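Local structure of BH0493 protein (Bacillus halodurans C-125, 2PNK) at residues E12-A17 against E376-K381; P174-Y179 against M221-P226. The protein probably acts as a zinc-dependent uronate isomerase, interconverting hexuronates and their ketose isomers at a metal site in a distorted beta/alpha barrel. One frame throughout, in Å; residues are numbered along the deposited sequence.

In the fold
Helix 7-20 comes first in the chain, and its residues 12-17 meet residues 376-381 of the long helix 362-387, with 358 residues of sequence between them. Contact 1 thus brings the N-terminal helix back to the late helices, its centre about 24 Å from that of the chain. Contact 2 is nested inside that large loop: helix 173-177 follows strand 170-171, and the chain then runs through helices 179-188 and 199-216 before strand 221-225 returns beside it. The two contacts do not touch, their centres about 38 Å apart on opposite sides of the chain's centre; contact 1 joins peripheral helices, contact 2 a helix to the mixed sheet.

Contact 1: residues E12-A17 against E376-K381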
loop_
_atom_site.group_PDB
_atom_site.type_symbol
_atom_site.label_atom_id
_atom_site.label_comp_id
_atom_site.label_asym_id
_atom_site.label_seq_id
_atom_site.Cartn_x
_atom_site.Cartn_y
_atom_site.Cartn_z
ATOM N N GLU A 12 20.645 -21.158 3.722
ATOM C CA GLU A 12 20.998 -21.810 4.995
ATOM C C GLU A 12 21.980 -20.936 5.733
ATOM O O GLU A 12 21.891 -20.788 6.931
ATOM C CB GLU A 12 21.527 -23.248 4.812
ATOM C CG GLU A 12 20.396 -24.251 4.401
ATOM C CD GLU A 12 18.986 -23.981 5.061
ATOM O OE1 GLU A 12 18.875 -24.181 6.299
ATOM O OE2 GLU A 12 17.994 -23.586 4.349
ATOM N N LYS A 13 22.896 -20.320 4.991
ATOM C CA LYS A 13 23.853 -19.414 5.579
ATOM C C LYS A 13 23.200 -18.186 6.200
ATOM O O LYS A 13 23.574 -17.766 7.302
ATOM C CB LYS A 13 24.883 -19.043 4.527
ATOM C CG LYS A 13 25.833 -20.235 4.239
ATOM C CD LYS A 13 27.087 -19.762 3.500
ATOM C CE LYS A 13 27.904 -20.920 2.971
ATOM N NZ LYS A 13 28.712 -21.458 4.088
ATOM N N VAL A 14 22.246 -17.591 5.491
ATOM C CA VAL A 14 21.559 -16.423 6.013
ATOM C C VAL A 14 20.714 -16.790 7.222
ATOM O O VAL A 14 20.761 -16.085 8.231
ATOM C CB VAL A 14 20.696 -15.720 4.975
ATOM C CG1 VAL A 14 19.967 -14.539 5.626
ATOM C CG2 VAL A 14 21.554 -15.262 3.775
ATOM N N LYS A 15 19.941 -17.867 7.126
ATOM C CA LYS A 15 19.063 -18.249 8.215
ATOM C C LYS A 15 19.882 -18.555 9.451
ATOM O O LYS A 15 19.497 -18.157 10.540
ATOM C CB LYS A 15 18.164 -19.438 7.854
ATOM C CG LYS A 15 17.080 -19.133 6.886
ATOM C CD LYS A 15 16.380 -20.425 6.385
ATOM C CE LYS A 15 15.444 -20.097 5.225
ATOM N NZ LYS A 15 14.913 -21.306 4.522
ATOM N N ASN A 16 21.032 -19.217 9.277
ATOM C CA ASN A 16 21.973 -19.452 10.362
ATOM C C ASN A 16 22.530 -18.139 10.954
ATOM O O ASN A 16 22.590 -17.978 12.176
ATOM C CB ASN A 16 23.169 -20.324 9.903
ATOM C CG ASN A 16 22.806 -21.801 9.686
ATOM O OD1 ASN A 16 21.827 -22.306 10.223
ATOM N ND2 ASN A 16 23.625 -22.495 8.906
ATOM N N ALA A 17 22.950 -17.215 10.096
ATOM C CA ALA A 17 23.490 -15.936 10.558
ATOM C C ALA A 17 22.437 -15.188 11.376
ATOM O O ALA A 17 22.736 -14.689 12.453
ATOM C CB ALA A 17 23.935 -15.083 9.400
ATOM N N GLU A 376 14.329 -14.035 4.855
ATOM C CA GLU A 376 13.897 -14.222 3.474
ATOM C C GLU A 376 14.113 -12.967 2.630
ATOM O O GLU A 376 14.414 -13.067 1.440
ATOM C CB GLU A 376 12.432 -14.653 3.403
ATOM C CG GLU A 376 12.084 -15.986 4.122
ATOM C CD GLU A 376 12.720 -17.231 3.512
ATOM O OE1 GLU A 376 13.303 -17.142 2.413
ATOM O OE2 GLU A 376 12.642 -18.311 4.148
ATOM N N VAL A 377 13.927 -11.782 3.226
ATOM C CA VAL A 377 14.239 -10.541 2.485
ATOM C C VAL A 377 15.738 -10.490 2.161
ATOM O O VAL A 377 16.135 -10.240 1.027
ATOM C CB VAL A 377 13.841 -9.300 3.229
ATOM C CG1 VAL A 377 14.311 -8.068 2.504
ATOM C CG2 VAL A 377 12.296 -9.279 3.462
ATOM N N LEU A 378 16.555 -10.762 3.157
ATOM C CA LEU A 378 18.012 -10.839 2.968
ATOM C C LEU A 378 18.411 -11.857 1.891
ATOM O O LEU A 378 19.222 -11.553 1.025
ATOM C CB LEU A 378 18.676 -11.206 4.311
ATOM C CG LEU A 378 18.782 -10.073 5.338
ATOM C CD1 LEU A 378 19.184 -10.541 6.738
ATOM C CD2 LEU A 378 19.802 -9.042 4.800
ATOM N N ILE A 379 17.859 -13.061 1.947
ATOM C CA ILE A 379 18.126 -14.061 0.916
ATOM C C ILE A 379 17.840 -13.500 -0.487
ATOM O O ILE A 379 18.654 -13.634 -1.374
ATOM C CB ILE A 379 17.355 -15.401 1.181
ATOM C CG1 ILE A 379 17.892 -16.056 2.459
ATOM C CG2 ILE A 379 17.506 -16.357 0.007
ATOM C CD1 ILE A 379 17.014 -17.122 3.148
ATOM N N ASP A 380 16.678 -12.867 -0.670
ATOM C CA ASP A 380 16.309 -12.310 -1.973
ATOM C C ASP A 380 17.318 -11.273 -2.444
ATOM O O ASP A 380 17.756 -11.261 -3.617
ATOM C CB ASP A 380 14.878 -11.709 -1.916
ATOM C CG ASP A 380 13.800 -12.717 -2.287
ATOM O OD1 ASP A 380 14.145 -13.811 -2.765
ATOM O OD2 ASP A 380 12.602 -12.424 -2.130
ATOM N N LYS A 381 17.742 -10.422 -1.512
ATOM C CA LYS A 381 18.598 -9.315 -1.854
ATOM C C LYS A 381 20.029 -9.751 -2.099
ATOM O O LYS A 381 20.678 -9.222 -3.013
ATOM C CB LYS A 381 18.542 -8.218 -0.779
ATOM C CG LYS A 381 17.487 -7.109 -1.077
ATOM C CD LYS A 381 16.048 -7.617 -1.165
ATOM C CE LYS A 381 15.059 -6.494 -1.507
ATOM N NZ LYS A 381 15.009 -6.164 -2.954
#
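A helix-helix packing joins the N-terminal helix 7-20 to the long helix 362-387, with Val-14 set against Leu-378 and Ile-379. The short segments run closer to antiparallel than parallel, 141° between their N-to-C directions, and their axes approach to 9.4 Å. Val-14 reaches both partners with different atoms: CG1 lies 3.8 Å from CB of Leu-378, while CB and CG2 bear on the CG1 methylene of Ile-379, the CB of Val-14 at 3.8 Å from it. Its CG1 stands anti to the backbone N (chi1 178°), which turns that methyl to Leu-378. Helix 394-413 adds a third wall to this apolar patch, Ile-397 touching Val-14 and Val-401 and Leu-404 touching Leu-378, so three helices, 7-20, 362-387 and 394-413, share it.

Toward the outer edge the packing turns polar. Lys-15 runs extended beyond CG across the end of Ile-379, its CE 4.0 Å from Ile-379 CD1, and carries its ammonium group between two carboxylates. NZ of Lys-15 makes a long salt bridge to OE2 of Glu-376, at 3.8 Å, and an equally long one to OE2 of Glu-12 within its own helix. In the conformer described, Glu-376 bends at chi2 (-66°) to meet it; a second was deposited, so this bridge is doubtful. One turn on, Asp-380 makes salt bridges to Arg-7, near the start of helix 7-20, and to Arg-340 of helix 332-346.

Contact 2: residues P174-Y179 against M221-P226; sequences PLLNEY and MAVSLP
Leu-176 and Asn-177, neighbours in the segment 174-179, lay their side chains on strand 221-225, one making an apolar contact and the other a polar one. The Leu-176 side chain meets Val-223 at about a right angle and touches it through one branch: CD1 sits 3.7 Å from CB of Val-223 and packs against both of its methyls. In Val-223 the CG1 methyl lies between the backbone N and the carbonyl carbon (chi1 63°), and CG2 is anti to the N. This rotamer puts both methyls in touch with the CD1 of Leu-176 and brings CG2 within 3.8 Å of Asn-177 ND2, so the valine serves both residues.

Asn-177 gives the one hydrogen bond across the contact. Its ND2 donates to the main-chain O of Ser-224 at 2.9 Å, approaching almost straight down the carbonyl bond, with an angle of 176° at the oxygen. The N-H is less straight, 151°, and the acceptor lies somewhat off the amide plane. With CG anti to the carbonyl carbon, the amide projects to the strand; its other end, OD1, passes 3.7 Å from CD2 of Leu-225 and accepts a hydrogen bond from Arg-237. Both ends of the amide are therefore held, which should fix its flip and its rotation.

Ser-224 itself has its side chain about 6 Å from that of His-27, a residue seen to bind zinc in this protein, although no zinc is bound to this chain in the model. Strand 221-225 runs parallel to both 170-171 and 256-263, which flank it in the sheet, while Leu-176 also rests on Ile-240, so it bridges the strand and helix 236-252, which itself packs on the strand through Ala-249 against Met-221.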
loop_
_atom_site.group_PDB
_atom_site.type_symbol
_atom_site.label_atom_id
_atom_site.label_comp_id
_atom_site.label_asym_id
_atom_site.label_seq_id
_atom_site.Cartn_x
_atom_site.Cartn_y
_atom_site.Cartn_z
ATOM N N PRO A 174 3.334 12.086 29.105
ATOM C CA PRO A 174 2.576 12.967 29.984
ATOM C C PRO A 174 3.053 14.437 29.989
ATOM O O PRO A 174 2.232 15.333 30.078
ATOM C CB PRO A 174 2.777 12.331 31.384
ATOM C CG PRO A 174 3.150 10.908 31.111
ATOM C CD PRO A 174 3.964 10.978 29.858
ATOM N N LEU A 175 4.362 14.658 29.901
ATOM C CA LEU A 175 4.930 15.996 29.853
ATOM C C LEU A 175 4.570 16.681 28.531
ATOM O O LEU A 175 4.146 17.842 28.488
ATOM C CB LEU A 175 6.459 15.926 30.012
ATOM C CG LEU A 175 7.221 17.247 29.934
ATOM C CD1 LEU A 175 7.047 18.078 31.238
ATOM C CD2 LEU A 175 8.713 16.990 29.632
ATOM N N LEU A 176 4.736 15.965 27.434
ATOM C CA LEU A 176 4.524 16.581 26.113
ATOM C C LEU A 176 3.078 16.665 25.646
ATOM O O LEU A 176 2.713 17.640 24.992
ATOM C CB LEU A 176 5.376 15.871 25.044
ATOM C CG LEU A 176 6.903 15.990 25.155
ATOM C CD1 LEU A 176 7.538 15.192 24.017
ATOM C CD2 LEU A 176 7.335 17.412 25.057
ATOM N N ASN A 177 2.275 15.637 25.912
ATOM C CA ASN A 177 0.937 15.561 25.369
ATOM C C ASN A 177 -0.139 15.994 26.389
ATOM O O ASN A 177 -1.291 16.269 25.994
ATOM C CB ASN A 177 0.628 14.124 24.910
ATOM C CG ASN A 177 1.558 13.606 23.834
ATOM O OD1 ASN A 177 2.039 14.348 22.985
ATOM N ND2 ASN A 177 1.795 12.298 23.853
ATOM N N GLU A 178 0.228 16.053 27.672
ATOM C CA GLU A 178 -0.700 16.328 28.758
ATOM C C GLU A 178 -0.153 17.377 29.744
ATOM O O GLU A 178 -0.423 17.297 30.932
ATOM C CB GLU A 178 -1.027 15.034 29.510
ATOM C CG GLU A 178 -1.754 14.008 28.666
ATOM C CD GLU A 178 -1.794 12.635 29.339
ATOM O OE1 GLU A 178 -2.653 12.460 30.234
ATOM O OE2 GLU A 178 -0.972 11.745 28.973
ATOM N N TYR A 179 0.593 18.355 29.230
ATOM C CA TYR A 179 1.322 19.317 30.076
ATOM C C TYR A 179 0.439 20.011 31.089
ATOM O O TYR A 179 0.784 20.101 32.264
ATOM C CB TYR A 179 2.013 20.374 29.213
ATOM C CG TYR A 179 2.887 21.309 30.029
ATOM C CD1 TYR A 179 3.962 20.819 30.774
ATOM C CD2 TYR A 179 2.618 22.675 30.082
ATOM C CE1 TYR A 179 4.745 21.675 31.535
ATOM C CE2 TYR A 179 3.398 23.532 30.847
ATOM C CZ TYR A 179 4.461 23.027 31.564
ATOM O OH TYR A 179 5.237 23.890 32.310
HETATM N N MSE A 221 15.272 9.504 24.479
HETATM C CA MSE A 221 14.036 9.997 25.103
HETATM C C MSE A 221 12.901 9.838 24.085
HETATM O O MSE A 221 13.124 10.003 22.880
HETATM C CB MSE A 221 14.173 11.471 25.489
HETATM C CG MSE A 221 15.116 11.752 26.659
HETATM SE SE MSE A 221 15.168 13.683 26.980
HETATM C CE MSE A 221 16.421 14.171 25.570
ATOM N N ALA A 222 11.702 9.494 24.558
ATOM C CA ALA A 222 10.617 9.019 23.685
ATOM C C ALA A 222 9.263 9.638 23.933
ATOM O O ALA A 222 8.938 10.020 25.057
ATOM C CB ALA A 222 10.476 7.490 23.799
ATOM N N VAL A 223 8.471 9.728 22.853
ATOM C CA VAL A 223 7.079 10.138 22.934
ATOM C C VAL A 223 6.259 9.464 21.828
ATOM O O VAL A 223 6.759 9.237 20.741
ATOM C CB VAL A 223 6.922 11.695 22.853
ATOM C CG1 VAL A 223 7.413 12.244 21.500
ATOM C CG2 VAL A 223 5.480 12.117 23.118
ATOM N N SER A 224 4.997 9.139 22.127
ATOM C CA SER A 224 4.048 8.729 21.101
ATOM C C SER A 224 3.142 9.884 20.755
ATOM O O SER A 224 2.694 10.601 21.636
ATOM C CB SER A 224 3.216 7.552 21.575
ATOM O OG SER A 224 4.093 6.517 21.994
ATOM N N LEU A 225 2.834 10.030 19.462
ATOM C CA LEU A 225 2.237 11.239 18.964
ATOM C C LEU A 225 1.076 10.932 18.044
ATOM O O LEU A 225 1.148 9.968 17.270
ATOM C CB LEU A 225 3.283 12.020 18.147
ATOM C CG LEU A 225 4.487 12.525 18.952
ATOM C CD1 LEU A 225 5.619 13.031 18.007
ATOM C CD2 LEU A 225 4.107 13.619 19.954
ATOM N N PRO A 226 0.037 11.796 18.063
ATOM C CA PRO A 226 -1.120 11.565 17.241
ATOM C C PRO A 226 -0.885 11.851 15.767
ATOM O O PRO A 226 0.119 12.466 15.381
ATOM C CB PRO A 226 -2.141 12.556 17.802
ATOM C CG PRO A 226 -1.332 13.666 18.276
ATOM C CD PRO A 226 -0.105 13.034 18.851
#